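Local coordinates for protein enzyme subtilase SubTY from Bacillus sp. TY145 (Bacillus sp., PDB 5FFN) that probably hydrolyses peptide bonds within proteins as a subtilisin-like serine endopeptidase, and carries bound calcium and sodium ions, at residues Asp54-Asn59 / Ser114-Ala119; Val124-Ser129 / Val154-Gly159; Gly132-Ile137 / Ala267-Ser272. All coordinates share one frame; numbering follows the deposited sequence.

Contact 1 (Asp54-Asn59 / Ser114-Ala119); sequences DFTQSN and SDDIAA
F55 and D116 bring their backbones to 5.5 Å between F55 CA and D116 CA, where the loop leaving strand 49-54 passes the first turns of helix 114-131 in the alpha/beta subtilase fold. The loop starts with an Asx turn at D54, and F55, inside that turn, reaches the helix in two ways. Its carbonyl oxygen sits over the face of the D116 carboxylate, with F55 O 3.0 Å from D116 CG. Both carboxylate oxygens are acceptors like F55 O, so this is a contact over the face and not a hydrogen bond; the oxygen lies above the carboxyl carbon, probably the least electron-rich atom of that group. D116 CG stands anti to its own carbonyl carbon (chi1 -62°), and this swings the carboxylate out to the loop. The F55 ring runs instead along the helix toward A119, with F55 CD2 4.3 Å from A119 CB, while Y103 and L61 pack against it too. At the more open margin a water lies 2.7 Å from D116 OD2 and is bound weakly to T56 O. Replacing D116 with an alanine would probably take from this water its acceptor on the helix and leave the F55 carbonyl without the flat group beneath it. Within the loop, D54 OD1 takes two donors, T56 OG1 at 2.6 Å from it through the syn lone pair and T56 N from above the carboxylate plane. D54 OD2 receives Q57 NE2 at 2.8 Å along a nearly straight N-H (173°), the donor 51° out of the carboxylate plane.

Contact 2 (Val124-Ser129 / Val154-Gly159); sequences VADEAS and VDYAYG
A125 and A157 mark the tight part of this helix pair: A125 CB comes 3.6 Å from A157 CA and 3.8 Å from A157 CB. With alanines where the two helices come closest, segments 124-129 and 154-159 run almost parallel, their axes 13° apart and 9.0 Å at closest approach. A125 CB also touches the Y156 ring, 3.9 Å from Y156 CE2. Farther out, the contact thins to a single polar link in partly exposed surroundings. Y156 CG is anti to the backbone N (chi1 178°), which lays the phenol across the gap until Y156 OH donates to D126 OD1 at a short 2.5 Å. D126 OD1 meets the ring at its edge and in its plane, and accepts through the syn lone pair; the carboxylate stands almost perpendicular to the ring, at 88°. R122 adds a cation-pi contact to the same ring, and K160 touches both A125 and D126. Behind the pair, helix 114-131 rests V124 and A128 on V135 of strand 134-142, V124 also reaching W101 and Y103 of strand 99-104, while V154 of helix 148-159 packs on M139, so both helices cover one face of the parallel core of the sheet.

Contact 3 (Gly132-Ile137 / Ala267-Ser272); sequences GSKVVI and ANTSLS
A water-bridged surface contact joins K134 of strand 134-142 to the T269 and L271 carbonyls of the type I beta turn N268-L271 between helices 250-267 and 273-286. The two backbones stay well apart, 8.4 Å between K134 CA and T269 CA, so the lysine chain does the reaching. It runs extended as far as CE and then bends at its last torsion (chi4 -41°). The methylene before the ammonium meets the turn: K134 CE is 3.3 Å from T269 O and 3.8 Å from T269 CB, the two side chains crossing at about a right angle. Carrying the charged nitrogen next to it, this methylene is probably polarised enough to suit a carbonyl neighbour. A water then completes the bridge. It accepts from K134 NZ at 3.0 Å and gives its two protons to L271 O and T269 O, with 2.8 Å between the water oxygen and T269 O. The carbonyl that ends the turn, L271 O, is held by two donors, the water and W265 NE1. An Asx turn overlaps the beta turn: S270 N donates to N268 OD1 at 3.0 Å, with the donor 40° out of the carbonyl plane, and L271 N returns to N268 O. S272 follows as the N-cap of helix 273-286. On the other side of the contact, strand 134-142 lies between the parallel strands 29-35 and 163-167; W265 of helix 250-267 packs against K134 and V136 on one face, while V135 and I137 meet helix 114-131 on the other.

From the N terminus, contact 1 comes first: it closes when the start of helix 114-131 comes back against the loop after strand 49-54, and is complete before contact 2 opens farther along that helix. Contacts 2 and 3 cross, because 132-137 falls between the two segments of contact 2 and finds its partner only at 267-272. The two contacts touch: A128 O lies 3.3 Å from S133 N, a probable hydrogen bond, and V124 packs on V135 and I137. Contact 1 ties an edge loop to helix 114-131, contact 2 pairs that helix with 148-159, and contact 3 joins the sheet to the turn following helix 250-267, whose first turn probably carries the catalytic serine, as in other subtilases.

Contact 1 (Asp54-Asn59 / Ser114-Ala119)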
loop_
_atom_site.group_PDB
_atom_site.type_symbol
_atom_site.label_atom_id
_atom_site.label_comp_id
_atom_site.label_asym_id
_atom_site.label_seq_id
_atom_site.Cartn_x
_atom_site.Cartn_y
_atom_site.Cartn_z
ATOM N N ASP A 54 1.509 4.118 18.725
ATOM C CA ASP A 54 2.867 4.184 18.194
ATOM C C ASP A 54 3.663 2.990 18.701
ATOM O O ASP A 54 3.802 2.786 19.923
ATOM C CB ASP A 54 3.524 5.517 18.604
ATOM C CG ASP A 54 4.859 5.791 17.917
ATOM O OD1 ASP A 54 5.460 4.904 17.235
ATOM O OD2 ASP A 54 5.317 6.937 18.067
ATOM N N PHE A 55 4.171 2.194 17.743
ATOM C CA PHE A 55 4.919 0.980 18.016
ATOM C C PHE A 55 6.418 1.151 17.806
ATOM O O PHE A 55 7.173 0.172 17.917
ATOM C CB PHE A 55 4.395 -0.151 17.121
ATOM C CG PHE A 55 2.970 -0.545 17.441
ATOM C CD1 PHE A 55 1.915 0.216 16.975
ATOM C CD2 PHE A 55 2.690 -1.632 18.208
ATOM C CE1 PHE A 55 0.582 -0.145 17.277
ATOM C CE2 PHE A 55 1.376 -1.979 18.525
ATOM C CZ PHE A 55 0.325 -1.211 18.044
ATOM N N THR A 56 6.848 2.373 17.546
ATOM C CA THR A 56 8.232 2.647 17.167
ATOM C C THR A 56 9.117 3.209 18.305
ATOM O O THR A 56 10.300 3.457 18.090
ATOM C CB THR A 56 8.321 3.587 15.953
ATOM O OG1 THR A 56 7.938 4.916 16.310
ATOM C CG2 THR A 56 7.428 3.091 14.738
ATOM N N GLN A 57 8.561 3.434 19.489
ATOM C CA GLN A 57 9.327 4.109 20.550
ATOM C C GLN A 57 9.982 3.083 21.463
ATOM O O GLN A 57 9.770 1.878 21.313
ATOM C CB GLN A 57 8.431 5.059 21.348
ATOM C CG GLN A 57 7.702 6.072 20.492
ATOM C CD GLN A 57 6.928 7.106 21.326
ATOM O OE1 GLN A 57 7.261 7.332 22.502
ATOM N NE2 GLN A 57 5.917 7.763 20.716
ATOM N N SER A 58 10.787 3.561 22.423
ATOM C CA SER A 58 11.467 2.670 23.382
ATOM C C SER A 58 10.420 1.857 24.141
ATOM O O SER A 58 10.542 0.653 24.287
ATOM C CB SER A 58 12.342 3.483 24.348
ATOM O OG SER A 58 12.629 4.751 23.772
ATOM N N ASN A 59 9.364 2.519 24.601
ATOM C CA ASN A 59 8.186 1.770 25.022
ATOM C C ASN A 59 7.509 1.134 23.806
ATOM O O ASN A 59 7.241 1.835 22.824
ATOM C CB ASN A 59 7.203 2.660 25.765
ATOM C CG ASN A 59 7.223 2.401 27.247
ATOM O OD1 ASN A 59 6.990 1.260 27.687
ATOM N ND2 ASN A 59 7.521 3.439 28.035
ATOM N N SER A 114 10.783 -4.925 11.597
ATOM C CA SER A 114 9.929 -6.096 11.549
ATOM C C SER A 114 9.111 -6.315 12.823
ATOM O O SER A 114 7.906 -6.507 12.751
ATOM C CB SER A 114 10.836 -7.325 11.348
ATOM O OG SER A 114 10.146 -8.565 11.455
ATOM N N ASP A 115 9.783 -6.314 13.985
ATOM C CA ASP A 115 9.071 -6.591 15.257
ATOM C C ASP A 115 7.949 -5.637 15.554
ATOM O O ASP A 115 6.965 -6.059 16.156
ATOM C CB ASP A 115 9.943 -6.854 16.494
ATOM C CG ASP A 115 11.021 -5.846 16.708
ATOM O OD1 ASP A 115 10.801 -4.652 16.477
ATOM O OD2 ASP A 115 12.116 -6.279 17.141
ATOM N N ASP A 116 8.139 -4.365 15.214
ATOM C CA ASP A 116 7.146 -3.322 15.485
ATOM C C ASP A 116 5.923 -3.559 14.568
ATOM O O ASP A 116 4.773 -3.457 15.006
ATOM C CB ASP A 116 7.720 -1.909 15.236
ATOM C CG ASP A 116 8.911 -1.550 16.129
ATOM O OD1 ASP A 116 9.126 -2.218 17.144
ATOM O OD2 ASP A 116 9.619 -0.587 15.772
ATOM N N ILE A 117 6.178 -3.844 13.293
ATOM C CA ILE A 117 5.106 -4.155 12.368
ATOM C C ILE A 117 4.324 -5.383 12.820
ATOM O O ILE A 117 3.082 -5.374 12.840
ATOM C CB ILE A 117 5.624 -4.288 10.923
ATOM C CG1 ILE A 117 6.149 -2.915 10.420
ATOM C CG2 ILE A 117 4.506 -4.841 9.995
ATOM C CD1 ILE A 117 7.371 -2.935 9.642
ATOM N N ALA A 118 5.032 -6.456 13.157
ATOM C CA ALA A 118 4.369 -7.669 13.608
ATOM C C ALA A 118 3.536 -7.424 14.863
ATOM O O ALA A 118 2.381 -7.869 14.960
ATOM C CB ALA A 118 5.386 -8.797 13.810
ATOM N N ALA A 119 4.092 -6.671 15.795
ATOM C CA ALA A 119 3.374 -6.344 17.046
ATOM C C ALA A 119 2.096 -5.563 16.748
ATOM O O ALA A 119 1.010 -5.869 17.303
ATOM C CB ALA A 119 4.247 -5.607 17.937
HETATM O O HOH W 1 11.580 0.377 17.322
#

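Contact 2 (Val124-Ser129 / Val154-Gly159)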
loop_
_atom_site.group_PDB
_atom_site.type_symbol
_atom_site.label_atom_id
_atom_site.label_comp_id
_atom_site.label_asym_id
_atom_site.label_seq_id
_atom_site.Cartn_x
_atom_site.Cartn_y
_atom_site.Cartn_z
ATOM N N VAL A 124 -3.867 -5.027 16.205
ATOM C CA VAL A 124 -5.105 -4.811 15.452
ATOM C C VAL A 124 -6.080 -5.975 15.670
ATOM O O VAL A 124 -7.249 -5.748 15.975
ATOM C CB VAL A 124 -4.857 -4.626 13.919
ATOM C CG1 VAL A 124 -6.201 -4.568 13.142
ATOM C CG2 VAL A 124 -4.031 -3.398 13.630
ATOM N N ALA A 125 -5.597 -7.199 15.480
ATOM C CA ALA A 125 -6.410 -8.419 15.593
ATOM C C ALA A 125 -7.015 -8.546 16.992
ATOM O O ALA A 125 -8.214 -8.812 17.138
ATOM C CB ALA A 125 -5.594 -9.634 15.257
ATOM N N ASP A 126 -6.194 -8.252 18.004
ATOM C CA ASP A 126 -6.650 -8.306 19.396
ATOM C C ASP A 126 -7.705 -7.243 19.664
ATOM O O ASP A 126 -8.724 -7.535 20.288
ATOM C CB ASP A 126 -5.468 -8.174 20.339
ATOM C CG ASP A 126 -4.610 -9.430 20.385
ATOM O OD1 ASP A 126 -5.038 -10.510 19.969
ATOM O OD2 ASP A 126 -3.472 -9.352 20.864
ATOM N N GLU A 127 -7.486 -6.039 19.150
ATOM C CA GLU A 127 -8.450 -4.947 19.283
ATOM C C GLU A 127 -9.750 -5.288 18.566
ATOM O O GLU A 127 -10.846 -5.010 19.081
ATOM C CB GLU A 127 -7.890 -3.635 18.748
ATOM C CG GLU A 127 -6.789 -3.048 19.610
ATOM C CD GLU A 127 -7.318 -2.505 20.925
ATOM O OE1 GLU A 127 -8.133 -1.576 20.920
ATOM O OE2 GLU A 127 -6.929 -3.061 21.952
ATOM N N ALA A 128 -9.623 -5.873 17.376
ATOM C CA ALA A 128 -10.795 -6.285 16.593
ATOM C C ALA A 128 -11.635 -7.326 17.321
ATOM O O ALA A 128 -12.866 -7.199 17.415
ATOM C CB ALA A 128 -10.359 -6.799 15.163
ATOM N N SER A 129 -10.982 -8.346 17.853
ATOM C CA SER A 129 -11.700 -9.367 18.576
ATOM C C SER A 129 -12.342 -8.791 19.832
ATOM O O SER A 129 -13.469 -9.156 20.161
ATOM C CB SER A 129 -10.782 -10.521 18.944
ATOM O OG SER A 129 -9.552 -10.067 19.472
ATOM N N VAL A 154 0.367 -11.702 10.276
ATOM C CA VAL A 154 -0.688 -11.631 9.261
ATOM C C VAL A 154 -1.651 -12.819 9.409
ATOM O O VAL A 154 -2.876 -12.626 9.351
ATOM C CB VAL A 154 -0.064 -11.558 7.841
ATOM C CG1 VAL A 154 -1.101 -11.914 6.744
ATOM C CG2 VAL A 154 0.597 -10.207 7.645
ATOM N N ASP A 155 -1.112 -14.030 9.575
ATOM C CA ASP A 155 -1.960 -15.239 9.718
ATOM C C ASP A 155 -2.804 -15.189 10.985
ATOM O O ASP A 155 -3.926 -15.626 10.979
ATOM C CB ASP A 155 -1.145 -16.523 9.635
ATOM C CG ASP A 155 -0.565 -16.746 8.242
ATOM O OD1 ASP A 155 -1.026 -16.072 7.291
ATOM O OD2 ASP A 155 0.375 -17.543 8.112
ATOM N N TYR A 156 -2.217 -14.671 12.062
ATOM C CA TYR A 156 -2.922 -14.481 13.313
ATOM C C TYR A 156 -4.112 -13.544 13.114
ATOM O O TYR A 156 -5.226 -13.851 13.553
ATOM C CB TYR A 156 -1.973 -13.903 14.340
ATOM C CG TYR A 156 -2.579 -13.603 15.694
ATOM C CD1 TYR A 156 -2.851 -14.643 16.589
ATOM C CD2 TYR A 156 -2.848 -12.299 16.096
ATOM C CE1 TYR A 156 -3.349 -14.372 17.841
ATOM C CE2 TYR A 156 -3.343 -12.015 17.366
ATOM C CZ TYR A 156 -3.595 -13.057 18.221
ATOM O OH TYR A 156 -4.057 -12.776 19.488
ATOM N N ALA A 157 -3.885 -12.430 12.414
ATOM C CA ALA A 157 -4.931 -11.441 12.194
ATOM C C ALA A 157 -5.994 -11.969 11.261
ATOM O O ALA A 157 -7.194 -11.732 11.489
ATOM C CB ALA A 157 -4.327 -10.160 11.672
ATOM N N TYR A 158 -5.577 -12.681 10.220
ATOM C CA TYR A 158 -6.537 -13.233 9.245
ATOM C C TYR A 158 -7.406 -14.278 9.940
ATOM O O TYR A 158 -8.609 -14.398 9.654
ATOM C CB TYR A 158 -5.830 -13.852 8.046
ATOM C CG TYR A 158 -6.730 -14.080 6.825
ATOM C CD1 TYR A 158 -7.122 -13.010 6.029
ATOM C CD2 TYR A 158 -7.209 -15.354 6.496
ATOM C CE1 TYR A 158 -7.944 -13.201 4.897
ATOM C CE2 TYR A 158 -8.041 -15.554 5.369
ATOM C CZ TYR A 158 -8.390 -14.463 4.572
ATOM O OH TYR A 158 -9.182 -14.605 3.458
ATOM N N GLY A 159 -6.795 -14.990 10.893
ATOM C CA GLY A 159 -7.486 -16.025 11.659
ATOM C C GLY A 159 -8.497 -15.455 12.623
ATOM O O GLY A 159 -9.339 -16.191 13.109
#

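Contact 3 (Gly132-Ile137 / Ala267-Ser272)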
loop_
_atom_site.group_PDB
_atom_site.type_symbol
_atom_site.label_atom_id
_atom_site.label_comp_id
_atom_site.label_asym_id
_atom_site.label_seq_id
_atom_site.Cartn_x
_atom_site.Cartn_y
_atom_site.Cartn_z
ATOM N N GLY A 132 -15.279 -6.295 18.786
ATOM C CA GLY A 132 -16.169 -6.822 17.775
ATOM C C GLY A 132 -16.250 -5.967 16.509
ATOM O O GLY A 132 -17.244 -6.004 15.768
ATOM N N SER A 133 -15.177 -5.239 16.214
ATOM C CA SER A 133 -15.121 -4.372 15.046
ATOM C C SER A 133 -14.795 -5.130 13.731
ATOM O O SER A 133 -14.149 -6.193 13.708
ATOM C CB SER A 133 -14.087 -3.260 15.253
ATOM O OG SER A 133 -14.343 -2.483 16.421
ATOM N N LYS A 134 -15.250 -4.531 12.637
ATOM C CA LYS A 134 -14.897 -4.975 11.279
ATOM C C LYS A 134 -13.716 -4.098 10.854
ATOM O O LYS A 134 -13.820 -2.883 10.787
ATOM C CB LYS A 134 -16.082 -4.823 10.324
ATOM C CG LYS A 134 -17.248 -5.737 10.639
ATOM C CD LYS A 134 -18.464 -5.420 9.814
ATOM C CE LYS A 134 -19.734 -5.991 10.462
ATOM N NZ LYS A 134 -19.560 -7.338 11.031
ATOM N N VAL A 135 -12.564 -4.723 10.619
ATOM C CA VAL A 135 -11.347 -3.995 10.428
ATOM C C VAL A 135 -10.620 -4.483 9.172
ATOM O O VAL A 135 -10.505 -5.682 8.933
ATOM C CB VAL A 135 -10.374 -4.132 11.641
ATOM C CG1 VAL A 135 -9.135 -3.232 11.461
ATOM C CG2 VAL A 135 -11.110 -3.849 12.980
ATOM N N VAL A 136 -10.146 -3.521 8.399
ATOM C CA VAL A 136 -9.284 -3.788 7.274
ATOM C C VAL A 136 -7.908 -3.158 7.608
ATOM O O VAL A 136 -7.834 -1.980 7.946
ATOM C CB VAL A 136 -9.805 -3.106 6.010
ATOM C CG1 VAL A 136 -8.894 -3.444 4.778
ATOM C CG2 VAL A 136 -11.257 -3.533 5.725
ATOM N N ILE A 137 -6.851 -3.950 7.514
ATOM C CA ILE A 137 -5.497 -3.460 7.664
ATOM C C ILE A 137 -5.002 -3.039 6.299
ATOM O O ILE A 137 -5.114 -3.807 5.325
ATOM C CB ILE A 137 -4.564 -4.534 8.200
ATOM C CG1 ILE A 137 -4.862 -4.783 9.675
ATOM C CG2 ILE A 137 -3.116 -4.124 7.968
ATOM C CD1 ILE A 137 -4.090 -5.976 10.296
ATOM N N ALA A 267 -21.653 -1.466 3.275
ATOM C CA ALA A 267 -22.891 -1.694 2.538
ATOM C C ALA A 267 -23.469 -3.111 2.730
ATOM O O ALA A 267 -24.635 -3.385 2.346
ATOM C CB ALA A 267 -22.650 -1.396 1.084
ATOM N N ASN A 268 -22.683 -4.036 3.278
ATOM C CA ASN A 268 -23.220 -5.328 3.689
ATOM C C ASN A 268 -22.460 -5.857 4.879
ATOM O O ASN A 268 -21.506 -6.623 4.730
ATOM C CB ASN A 268 -23.249 -6.353 2.598
ATOM C CG ASN A 268 -23.951 -7.662 3.035
ATOM O OD1 ASN A 268 -24.405 -7.795 4.173
ATOM N ND2 ASN A 268 -24.011 -8.625 2.132
ATOM N N THR A 269 -22.913 -5.430 6.050
ATOM C CA THR A 269 -22.261 -5.751 7.301
ATOM C C THR A 269 -22.470 -7.204 7.701
ATOM O O THR A 269 -21.871 -7.635 8.647
ATOM C CB THR A 269 -22.746 -4.811 8.427
ATOM O OG1 THR A 269 -24.166 -4.948 8.523
ATOM C CG2 THR A 269 -22.385 -3.367 8.093
ATOM N N SER A 270 -23.251 -8.000 6.950
ATOM C CA SER A 270 -23.355 -9.435 7.253
ATOM C C SER A 270 -22.159 -10.228 6.725
ATOM O O SER A 270 -21.955 -11.385 7.093
ATOM C CB SER A 270 -24.644 -10.019 6.684
ATOM O OG SER A 270 -24.776 -9.745 5.296
ATOM N N LEU A 271 -21.337 -9.609 5.894
ATOM C CA LEU A 271 -20.140 -10.280 5.354
ATOM C C LEU A 271 -19.032 -10.477 6.408
ATOM O O LEU A 271 -18.784 -9.599 7.271
ATOM C CB LEU A 271 -19.516 -9.472 4.218
ATOM C CG LEU A 271 -20.310 -9.100 2.985
ATOM C CD1 LEU A 271 -19.424 -8.193 2.047
ATOM C CD2 LEU A 271 -20.801 -10.348 2.278
ATOM N N SER A 272 -18.342 -11.597 6.267
ATOM C CA SER A 272 -17.081 -11.832 6.923
ATOM C C SER A 272 -15.962 -11.241 6.053
ATOM O O SER A 272 -16.154 -10.911 4.847
ATOM C CB SER A 272 -16.843 -13.342 7.112
ATOM O OG SER A 272 -16.687 -14.014 5.846
HETATM O O HOH W 2 -20.514 -9.802 9.684
#